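Local coordinates for probable sugar ABC transporter, sugar-binding protein (Streptococcus pneumoniae, PDB 2W7Y), which binds the blood group A-trisaccharide and probably delivers such sugars to an ABC importer as its extracellular solute-binding protein, at residues Q187-A190 against S191-Q195; L326-L329 against K330-T333; M332-D335 against D336-K339. All coordinates share one frame; numbering follows the deposited sequence.

Interaction 1 (Q187-A190 against S191-Q195); sequences QAMA and SIRKQ
Met189 and Arg193, one turn apart near the C-terminal end of helix 182-193, are an i/i+4 pair whose side chains run across each other at a slant. The arginine leaves with CG beside its own backbone N (chi1 -69°) and is extended from there to NE, a course that carries it back along the preceding turn. Its CG lies 3.3 Å from Met189 O, which also sits over one face of the guanidinium group, while NH2 comes within 3.5 Å of Met189 CG. The polar end is fixed from outside: NH2 forms a salt bridge with Glu249 and a hydrogen bond with Asn253. Met189, a selenomethionine, bends at chi2 and chi3, which turns its CE onto Ile192 CD1 at 3.3 Å, a close approach whose exact length is doubtful. Both of these apolar side chains touch Ala275, and Ile192 also packs on helix 165-171. Ser191 is oriented differently, on the more exposed flank. With OG anti to its carbonyl carbon (chi1 -58°), the hydroxyl folds back one turn. Gln187 O consequently accepts two bonds from opposite faces of its carbonyl plane, from Ser191 N at 3.1 Å and from Ser191 OG at 2.9 Å.

Interaction 2 (L326-L329 against K330-T333); sequences LEFL and KYMT
Phe328 and Met332 make the main side-chain contact of this helix turn, lying side by side and pointing the same way. It is first a CH-pi contact: Met332 CG stands over one face of the phenyl ring, 3.8 Å from its centroid and 23° off the normal, displaced toward the rim. The selenium follows obliquely, SE being 4.7 Å from the centroid of the Phe328 ring. With CG beside its own backbone N (chi1 -72°), the first methylene of the selenomethionine is set over the ring, and the bend at chi2 (-54°) places SE beside it. Purely apolar packing is looser at Tyr331, whose CD2 is 4.2 Å from Phe328 CD1; its hydroxyl is bonded to Leu62 O. Backbone hydrogen bonds hold the turn beneath: Lys330 N to Leu326 O at 3.0 Å, Tyr331 N to Glu327 O at 2.9 Å and Met332 N to Phe328 O at 2.9 Å. Among polar side-chain atoms, Thr333 OG1 is buried without a partner in the model. Phe42, Phe66 and Phe77 also meet the Phe328 ring, so the arrangement is an i/i+4 Met-aromatic pair set into an aromatic core, where helix 319-332 packs against helix 54-69 and the parallel strands 39-44 and 76-81.

Interaction 3 (M332-D335 against D336-K339); sequences MTSD and DVQK
Ser334 O is gripped twice by Gln338, once through the backbone and once through the side chain. Gln338 N reaches it at 3.0 Å, nearly along the C=O axis, as the opening i/i+4 bond of helix 335-343. Gln338 NE2 adds a second bond to Ser334 O at 3.1 Å. The same amide nitrogen donates to Met332 O at 2.6 Å, unusually short for an N-H...O bond, so the exact length is uncertain; the donor is tilted 34° from the carbonyl plane. Both acceptors lie within a few degrees of the Gln338 amide plane, as expected if each takes one of the two N-H groups, and together they fix the rotation of that amide. The side chain pays for this with a first torsion of -114°, away from the staggered values, and a bend at chi2 (59°) that folds the amide back over the helix start. Packing there is tight, NE2 being 3.2 Å from Thr333 CA.

Ser334 occupies the N-cap position. Its OG bonds to Tyr331 O, back in the preceding helix, and rests 3.5 Å from Val337 CG2. Val337 turns its other methyl, CG1, toward Met332, 4.3 Å from SE. In the first helical turn, Lys339 N bonds to Asp335 O, and Asp335 OD1 is held by Asn351. The carboxylates of Asp335 and Asp336 stand at the end of the helix where its dipole would be expected to favour negative charge.

The corner thus joins helix 319-332 to helix 335-343. Met332 and Val337 both face Leu62 of helix 54-69, Thr333 and Asp335 meet helix 133-136, and Gln338 touches Glu154, Pro349 and Asn351.

Interactions 2 and 3 are neighbours in one region, their centres about 9 Å apart; they share Met332 and Thr333, and Tyr331 O touches Val337 CG2 at 3.2 Å. Interaction 2 is mostly buried and apolar, interaction 3 partly buried and chiefly polar, as one helix gives way to the next. Helix 54-69 backs both, and the Met332 side chain is about 10 Å from the bound galactose and fucose. Interaction 1 lies on the opposite side of the chain's centre, about 47 Å from interaction 2 between centres. It is partly buried and combines an apolar underside with an arginine anchored by Glu249 and a serine bonded within its own helix.

Interaction 1 (Q187-A190 against S191-Q195)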
# COMPACT_ATOMS: atom_id res chain seq x y z
N GLN A 187 23.89 -3.73 -7.99
CA GLN A 187 24.72 -4.46 -8.95
C GLN A 187 23.87 -5.29 -9.92
O GLN A 187 24.21 -5.43 -11.09
CB GLN A 187 25.76 -5.34 -8.24
CG GLN A 187 26.87 -4.53 -7.57
CD GLN A 187 27.65 -5.28 -6.50
OE1 GLN A 187 28.17 -4.67 -5.56
NE2 GLN A 187 27.73 -6.60 -6.63
N ALA A 188 22.75 -5.81 -9.41
CA ALA A 188 21.78 -6.53 -10.23
C ALA A 188 21.10 -5.57 -11.21
O ALA A 188 20.91 -5.90 -12.38
CB ALA A 188 20.74 -7.21 -9.35
N MSE A 189 20.76 -4.39 -10.71
CA MSE A 189 20.17 -3.33 -11.52
C MSE A 189 21.10 -2.81 -12.60
O MSE A 189 20.67 -2.58 -13.73
CB MSE A 189 19.70 -2.18 -10.62
CG MSE A 189 18.20 -1.95 -10.58
SE MSE A 189 17.04 -3.51 -10.36
CE MSE A 189 16.75 -4.04 -12.20
N ALA A 190 22.37 -2.64 -12.26
CA ALA A 190 23.41 -2.23 -13.22
C ALA A 190 23.57 -3.25 -14.35
O ALA A 190 23.65 -2.87 -15.52
CB ALA A 190 24.73 -1.99 -12.50
N SER A 191 23.60 -4.54 -14.00
CA SER A 191 23.68 -5.64 -14.97
C SER A 191 22.54 -5.63 -15.98
O SER A 191 22.75 -5.89 -17.17
CB SER A 191 23.69 -6.99 -14.25
OG SER A 191 24.78 -7.07 -13.36
N ILE A 192 21.33 -5.35 -15.50
CA ILE A 192 20.12 -5.37 -16.32
C ILE A 192 20.08 -4.19 -17.29
O ILE A 192 19.60 -4.31 -18.41
CB ILE A 192 18.84 -5.41 -15.42
CG1 ILE A 192 18.69 -6.81 -14.81
CG2 ILE A 192 17.59 -5.05 -16.22
CD1 ILE A 192 17.88 -6.86 -13.56
N ARG A 193 20.62 -3.05 -16.84
CA ARG A 193 20.71 -1.84 -17.67
C ARG A 193 21.73 -1.97 -18.80
O ARG A 193 21.67 -1.22 -19.78
CB ARG A 193 21.01 -0.61 -16.80
CG ARG A 193 19.86 -0.20 -15.90
CD ARG A 193 20.14 1.10 -15.17
NE ARG A 193 19.21 1.29 -14.06
CZ ARG A 193 19.52 1.12 -12.77
NH1 ARG A 193 20.74 0.77 -12.41
NH2 ARG A 193 18.59 1.30 -11.85
N LYS A 194 22.67 -2.91 -18.66
CA LYS A 194 23.64 -3.20 -19.73
C LYS A 194 22.95 -3.83 -20.95
O LYS A 194 23.50 -3.84 -22.06
CB LYS A 194 24.76 -4.11 -19.22
CG LYS A 194 25.84 -3.37 -18.45
CD LYS A 194 26.74 -4.33 -17.69
CE LYS A 194 27.74 -3.58 -16.82
NZ LYS A 194 28.16 -4.37 -15.63
N GLN A 195 21.76 -4.37 -20.73
CA GLN A 195 20.89 -4.87 -21.79
C GLN A 195 20.04 -3.71 -22.28
O GLN A 195 19.64 -2.85 -21.49
CB GLN A 195 19.97 -5.98 -21.25
CG GLN A 195 20.63 -6.97 -20.29
CD GLN A 195 21.18 -8.20 -20.99
OE1 GLN A 195 20.64 -8.66 -22.00
NE2 GLN A 195 22.26 -8.75 -20.44

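Interaction 2 (L326-L329 against K330-T333)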
# COMPACT_ATOMS: atom_id res chain seq x y z
N LEU A 326 -21.31 1.11 10.57
CA LEU A 326 -20.58 0.11 11.36
C LEU A 326 -20.98 -1.30 10.94
O LEU A 326 -20.15 -2.22 10.95
CB LEU A 326 -20.80 0.32 12.86
CG LEU A 326 -20.11 1.53 13.50
CD1 LEU A 326 -20.70 1.83 14.87
CD2 LEU A 326 -18.60 1.34 13.61
N GLU A 327 -22.25 -1.47 10.56
CA GLU A 327 -22.73 -2.71 9.94
C GLU A 327 -21.99 -3.01 8.63
O GLU A 327 -21.73 -4.17 8.31
CB GLU A 327 -24.25 -2.67 9.72
CG GLU A 327 -25.10 -2.77 11.00
CD GLU A 327 -26.58 -2.45 10.78
OE1 GLU A 327 -27.14 -2.86 9.74
OE2 GLU A 327 -27.20 -1.80 11.66
N PHE A 328 -21.64 -1.96 7.89
CA PHE A 328 -20.89 -2.10 6.64
C PHE A 328 -19.44 -2.52 6.87
O PHE A 328 -18.89 -3.33 6.11
CB PHE A 328 -20.96 -0.81 5.80
CG PHE A 328 -20.19 -0.87 4.51
CD1 PHE A 328 -20.58 -1.74 3.49
CD2 PHE A 328 -19.07 -0.06 4.31
CE1 PHE A 328 -19.87 -1.80 2.29
CE2 PHE A 328 -18.36 -0.11 3.12
CZ PHE A 328 -18.76 -0.98 2.10
N LEU A 329 -18.82 -1.97 7.91
CA LEU A 329 -17.51 -2.40 8.39
C LEU A 329 -17.54 -3.89 8.76
O LEU A 329 -16.65 -4.64 8.38
CB LEU A 329 -17.06 -1.55 9.58
CG LEU A 329 -15.89 -2.04 10.43
CD1 LEU A 329 -14.59 -2.05 9.64
CD2 LEU A 329 -15.73 -1.20 11.69
N LYS A 330 -18.56 -4.28 9.52
CA LYS A 330 -18.81 -5.67 9.91
C LYS A 330 -18.95 -6.59 8.69
O LYS A 330 -18.40 -7.69 8.66
CB LYS A 330 -20.09 -5.72 10.77
CG LYS A 330 -20.65 -7.11 11.07
CD LYS A 330 -20.24 -7.59 12.44
CE LYS A 330 -21.25 -8.57 13.01
NZ LYS A 330 -22.47 -7.87 13.53
N TYR A 331 -19.68 -6.11 7.69
CA TYR A 331 -19.94 -6.85 6.45
C TYR A 331 -18.66 -7.08 5.62
O TYR A 331 -18.36 -8.21 5.24
CB TYR A 331 -21.01 -6.12 5.64
CG TYR A 331 -21.21 -6.62 4.22
CD1 TYR A 331 -22.02 -7.72 3.95
CD2 TYR A 331 -20.60 -5.96 3.15
CE1 TYR A 331 -22.21 -8.17 2.65
CE2 TYR A 331 -20.78 -6.40 1.84
CZ TYR A 331 -21.59 -7.50 1.60
OH TYR A 331 -21.78 -7.93 0.31
N MSE A 332 -17.92 -6.00 5.36
CA MSE A 332 -16.71 -6.05 4.53
C MSE A 332 -15.60 -6.87 5.18
O MSE A 332 -14.63 -7.25 4.53
CB MSE A 332 -16.20 -4.64 4.24
CG MSE A 332 -17.05 -3.85 3.26
SE MSE A 332 -17.36 -4.74 1.55
CE MSE A 332 -15.53 -4.81 0.88
N THR A 333 -15.78 -7.15 6.46
CA THR A 333 -14.78 -7.76 7.30
C THR A 333 -15.23 -9.17 7.76
O THR A 333 -14.52 -9.87 8.49
CB THR A 333 -14.39 -6.75 8.43
OG1 THR A 333 -13.20 -6.05 8.05
CG2 THR A 333 -14.20 -7.38 9.77

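Interaction 3 (M332-D335 against D336-K339)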
# COMPACT_ATOMS: atom_id res chain seq x y z
N MSE A 332 -17.92 -6.00 5.36
CA MSE A 332 -16.71 -6.05 4.53
C MSE A 332 -15.60 -6.87 5.18
O MSE A 332 -14.63 -7.25 4.53
CB MSE A 332 -16.20 -4.64 4.24
CG MSE A 332 -17.05 -3.85 3.26
SE MSE A 332 -17.36 -4.74 1.55
CE MSE A 332 -15.53 -4.81 0.88
N THR A 333 -15.78 -7.15 6.46
CA THR A 333 -14.78 -7.76 7.30
C THR A 333 -15.23 -9.17 7.76
O THR A 333 -14.52 -9.87 8.49
CB THR A 333 -14.39 -6.75 8.43
OG1 THR A 333 -13.20 -6.05 8.05
CG2 THR A 333 -14.20 -7.38 9.77
N SER A 334 -16.40 -9.59 7.27
CA SER A 334 -16.97 -10.90 7.59
C SER A 334 -16.28 -12.05 6.85
O SER A 334 -15.63 -11.85 5.82
CB SER A 334 -18.47 -10.91 7.29
OG SER A 334 -18.73 -10.73 5.91
N ASP A 335 -16.44 -13.26 7.40
CA ASP A 335 -15.83 -14.48 6.87
C ASP A 335 -16.10 -14.71 5.38
O ASP A 335 -15.18 -15.01 4.62
CB ASP A 335 -16.29 -15.70 7.67
CG ASP A 335 -15.65 -15.79 9.05
OD1 ASP A 335 -14.81 -14.93 9.40
OD2 ASP A 335 -15.98 -16.75 9.80
N ASP A 336 -17.36 -14.55 4.98
CA ASP A 336 -17.79 -14.82 3.61
C ASP A 336 -17.29 -13.79 2.59
O ASP A 336 -16.93 -14.15 1.47
CB ASP A 336 -19.32 -14.94 3.54
CG ASP A 336 -19.84 -16.17 4.26
OD1 ASP A 336 -19.06 -17.10 4.55
OD2 ASP A 336 -21.06 -16.21 4.55
N VAL A 337 -17.27 -12.52 2.98
CA VAL A 337 -16.78 -11.45 2.11
C VAL A 337 -15.25 -11.53 1.95
O VAL A 337 -14.73 -11.32 0.85
CB VAL A 337 -17.22 -10.05 2.61
CG1 VAL A 337 -16.54 -8.93 1.82
CG2 VAL A 337 -18.74 -9.92 2.53
N GLN A 338 -14.56 -11.85 3.04
CA GLN A 338 -13.10 -11.98 3.02
C GLN A 338 -12.59 -13.14 2.17
O GLN A 338 -11.50 -13.07 1.62
CB GLN A 338 -12.52 -12.04 4.43
CG GLN A 338 -11.65 -10.84 4.81
CD GLN A 338 -12.38 -9.53 4.72
OE1 GLN A 338 -11.79 -8.48 4.44
NE2 GLN A 338 -13.69 -9.59 4.94
N LYS A 339 -13.40 -14.20 2.07
CA LYS A 339 -13.11 -15.30 1.16
C LYS A 339 -13.15 -14.81 -0.29
O LYS A 339 -12.34 -15.22 -1.11
CB LYS A 339 -14.09 -16.46 1.37
CG LYS A 339 -13.73 -17.72 0.60
CD LYS A 339 -14.66 -18.87 0.92
CE LYS A 339 -14.20 -20.14 0.23
NZ LYS A 339 -14.98 -21.32 0.68